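Local coordinates for glutaredoxin (Methanosarcina acetivorans, PDB 5CAX), which acts as a glutaredoxin-like methanoredoxin, reducing protein disulfides with coenzyme M, and so probably carries electrons between thiols and disulfides, at residues K10-S15 against G44-Y49. Sequence-based numbering, arbitrary orientation.
Sequences KGKHVS and GVDFEY. With CD (cadmium ion), chain F.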
ATOM      1  N   LYS A  10      -2.059   8.778   4.063  1.00 60.76           N
ATOM      2  CA  LYS A  10      -2.588   8.450   5.400  1.00 63.42           C
ATOM      3  C   LYS A  10      -1.527   8.462   6.466  1.00 62.39           C
ATOM      4  O   LYS A  10      -1.263   9.506   7.021  1.00 62.28           O
ATOM      5  CB  LYS A  10      -3.312   7.093   5.492  1.00 68.19           C
ATOM      6  CG  LYS A  10      -4.002   6.873   6.899  1.00 88.36           C
ATOM      7  CD  LYS A  10      -4.750   5.543   7.068  1.00 88.87           C
ATOM      8  CE  LYS A  10      -4.882   5.124   8.539  1.00 87.24           C
ATOM      9  NZ  LYS A  10      -5.777   5.981   9.370  1.00 85.11           N
ATOM     10  N   GLY A  11      -0.947   7.301   6.766  1.00 61.60           N
ATOM     11  CA  GLY A  11      -0.093   7.166   7.923  1.00 62.13           C
ATOM     12  C   GLY A  11       1.336   6.781   7.669  1.00 64.46           C
ATOM     13  O   GLY A  11       1.832   5.784   8.198  1.00 66.32           O
ATOM     14  N   LYS A  12       2.002   7.641   6.920  1.00 60.08           N
ATOM     15  CA  LYS A  12       3.397   7.510   6.507  1.00 64.01           C
ATOM     16  C   LYS A  12       4.432   6.919   7.494  1.00 69.54           C
ATOM     17  O   LYS A  12       5.288   7.636   8.013  1.00 67.09           O
ATOM     18  CB  LYS A  12       3.889   8.892   6.107  1.00 61.83           C
ATOM     19  CG  LYS A  12       5.131   8.827   5.318  1.00 61.00           C
ATOM     20  CD  LYS A  12       5.947  10.054   5.471  1.00 60.66           C
ATOM     21  CE  LYS A  12       6.885  10.049   4.348  1.00 59.76           C
ATOM     22  NZ  LYS A  12       6.197   9.367   3.193  1.00 57.19           N
ATOM     23  N   HIS A  13       4.385   5.602   7.719  1.00 92.77           N
ATOM     24  CA  HIS A  13       5.412   4.927   8.542  1.00 95.61           C
ATOM     25  C   HIS A  13       6.775   5.012   7.885  1.00 94.78           C
ATOM     26  O   HIS A  13       7.337   4.000   7.478  1.00 95.22           O
ATOM     27  CB  HIS A  13       5.081   3.453   8.776  1.00 97.74           C
ATOM     28  CG  HIS A  13       4.781   3.107  10.209  1.00100.49           C
ATOM     29  ND1 HIS A  13       5.091   1.879  10.754  1.00103.17           N
ATOM     30  CD2 HIS A  13       4.202   3.821  11.200  1.00100.03           C
ATOM     31  CE1 HIS A  13       4.723   1.854  12.023  1.00103.61           C
ATOM     32  NE2 HIS A  13       4.186   3.022  12.319  1.00102.30           N
ATOM     33  N   VAL A  14       7.300   6.224   7.752  1.00 90.29           N
ATOM     34  CA  VAL A  14       8.447   6.432   6.886  1.00 92.21           C
ATOM     35  C   VAL A  14       9.457   7.469   7.409  1.00 94.52           C
ATOM     36  O   VAL A  14       9.117   8.650   7.490  1.00 95.08           O
ATOM     37  CB  VAL A  14       7.937   6.736   5.503  1.00 91.27           C
ATOM     38  CG1 VAL A  14       8.929   7.350   4.684  1.00 93.27           C
ATOM     39  CG2 VAL A  14       7.589   5.485   4.915  1.00 92.88           C
ATOM     40  N   SER A  15      10.708   7.083   7.740  1.00 79.32           N
ATOM     41  CA  SER A  15      11.623   6.073   7.129  1.00 77.61           C
ATOM     42  C   SER A  15      12.015   6.668   5.774  1.00 73.77           C
ATOM     43  O   SER A  15      11.560   7.751   5.433  1.00 71.82           O
ATOM     44  CB  SER A  15      11.052   4.642   7.011  1.00 80.81           C
ATOM     45  OG  SER A  15      12.064   3.665   6.741  1.00 85.09           O
ATOM     46  N   GLY A  44      13.020  -0.621   4.935  1.00 61.91           N
ATOM     47  CA  GLY A  44      13.552   0.673   5.285  1.00 59.94           C
ATOM     48  C   GLY A  44      13.331   1.678   4.185  1.00 58.46           C
ATOM     49  O   GLY A  44      14.104   2.619   4.062  1.00 59.24           O
ATOM     50  N   VAL A  45      12.322   1.434   3.353  1.00 55.36           N
ATOM     51  CA  VAL A  45      11.976   2.353   2.274  1.00 54.11           C
ATOM     52  C   VAL A  45      10.998   3.491   2.642  1.00 54.08           C
ATOM     53  O   VAL A  45      10.281   3.469   3.642  1.00 54.73           O
ATOM     54  CB  VAL A  45      11.393   1.594   1.067  1.00 54.55           C
ATOM     55  CG1 VAL A  45      12.399   0.572   0.546  1.00 55.20           C
ATOM     56  CG2 VAL A  45      10.048   0.959   1.424  1.00 51.80           C
ATOM     57  N   ASP A  46      11.021   4.516   1.807  1.00 58.45           N
ATOM     58  CA  ASP A  46      10.113   5.639   1.914  1.00 53.89           C
ATOM     59  C   ASP A  46       8.772   5.263   1.274  1.00 55.78           C
ATOM     60  O   ASP A  46       8.737   4.902   0.092  1.00 51.60           O
ATOM     61  CB  ASP A  46      10.742   6.854   1.223  1.00 55.40           C
ATOM     62  CG  ASP A  46      10.211   8.169   1.737  1.00 55.92           C
ATOM     63  OD1 ASP A  46      10.731   8.605   2.779  1.00 57.48           O
ATOM     64  OD2 ASP A  46       9.309   8.765   1.102  1.00 55.68           O
ATOM     65  N   PHE A  47       7.689   5.325   2.051  1.00 53.85           N
ATOM     66  CA  PHE A  47       6.333   4.973   1.583  1.00 54.13           C
ATOM     67  C   PHE A  47       5.142   5.514   2.422  1.00 51.40           C
ATOM     68  O   PHE A  47       5.288   6.095   3.478  1.00 52.72           O
ATOM     69  CB  PHE A  47       6.217   3.445   1.457  1.00 49.08           C
ATOM     70  CG  PHE A  47       6.062   2.710   2.774  1.00 51.38           C
ATOM     71  CD1 PHE A  47       4.824   2.206   3.163  1.00 50.13           C
ATOM     72  CD2 PHE A  47       7.154   2.484   3.597  1.00 51.25           C
ATOM     73  CE1 PHE A  47       4.683   1.516   4.353  1.00 59.10           C
ATOM     74  CE2 PHE A  47       7.014   1.794   4.791  1.00 53.74           C
ATOM     75  CZ  PHE A  47       5.777   1.307   5.171  1.00 51.74           C
ATOM     76  N   GLU A  48       3.938   5.295   1.932  1.00 58.62           N
ATOM     77  CA  GLU A  48       2.747   5.740   2.638  1.00 55.39           C
ATOM     78  C   GLU A  48       1.892   4.522   2.841  1.00 54.17           C
ATOM     79  O   GLU A  48       1.917   3.619   2.003  1.00 53.57           O
ATOM     80  CB  GLU A  48       1.958   6.785   1.835  1.00 54.98           C
ATOM     81  CG  GLU A  48       2.309   8.244   2.145  1.00 61.95           C
ATOM     82  CD  GLU A  48       1.606   8.821   3.363  1.00 66.19           C
ATOM     83  OE1 GLU A  48       0.929   8.085   4.098  1.00 67.53           O
ATOM     84  OE2 GLU A  48       1.678  10.051   3.553  1.00 70.30           O
ATOM     85  N   TYR A  49       1.171   4.436   3.952  1.00 46.67           N
ATOM     86  CA  TYR A  49       0.127   3.430   3.995  1.00 40.48           C
ATOM     87  C   TYR A  49      -1.176   3.968   4.539  1.00 39.92           C
ATOM     88  O   TYR A  49      -1.192   4.858   5.380  1.00 42.62           O
ATOM     89  CB  TYR A  49       0.556   2.190   4.762  1.00 47.78           C
ATOM     90  CG  TYR A  49       0.769   2.306   6.242  1.00 49.62           C
ATOM     91  CD1 TYR A  49      -0.250   1.988   7.155  1.00 50.05           C
ATOM     92  CD2 TYR A  49       1.998   2.667   6.739  1.00 47.23           C
ATOM     93  CE1 TYR A  49      -0.029   2.056   8.530  1.00 47.65           C
ATOM     94  CE2 TYR A  49       2.208   2.736   8.081  1.00 50.38           C
ATOM     95  CZ  TYR A  49       1.220   2.429   8.976  1.00 49.99           C
ATOM     96  OH  TYR A  49       1.546   2.525  10.305  1.00 53.63           O
TER
HETATM   97 CD    CD F 202       9.380  10.775   3.186  1.00 55.25          CD
HETATM   98  O   HOH W   1       9.554  11.980   0.869  1.00 30.00           O
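Tyr49 offers its carbonyl oxygen to the backbone of Gly11: Gly11 N donates to Tyr49 O over 2.8 Å. From Tyr49 CB the side chain turns back toward residues 10-15, because chi1 of 68° sets CG between the backbone N and the carbonyl carbon. One ring face then lies against Gly11, with Gly11 O 3.4 Å from Tyr49 CD2; the same oxygen stays over the face from CG through CD2 and CE2 to CZ, and the CE2 edge faces His13. At the tip, Tyr49 OH sits over one face of the His13 imidazole, near its rim and 3.3 Å from His13 CG; the rings form an offset edge-to-face pair, planes at 86°, with the tyrosine edge toward the imidazole face. A weak hydrogen bond from Lys37 of helix 31-43 also reaches this hydroxyl.

Residues 10-15 belong to the irregular N-terminal arm, run antiparallel to 44-49 and lie along the outer side of strand 48-51, the edge strand of the four-stranded sheet of the thioredoxin-like glutaredoxin fold, on the side away from its parallel neighbour 22-26. Gly44, just after helix 31-43, closes it with a Schellman motif and leads into the loop before this strand. Glu48 folds back, bent at chi2, until Glu48 OE1 accepts Lys10 N at 3.1 Å from above the carboxylate plane; Glu48 CD lies 3.6 Å from Lys12 CB. Without this carboxylate, as with an alanine here, Lys10 N would probably lose its acceptor and Lys12 CB a surface to rest on. Lys12 passes the carbonyl of Phe47 on its way to a long salt bridge, Lys12 NZ to Asp46 OD2 at 3.8 Å. Asp46 OD1 binds a cadmium ion at 2.6 Å, and a water on that ion donates to Asp46 OD2.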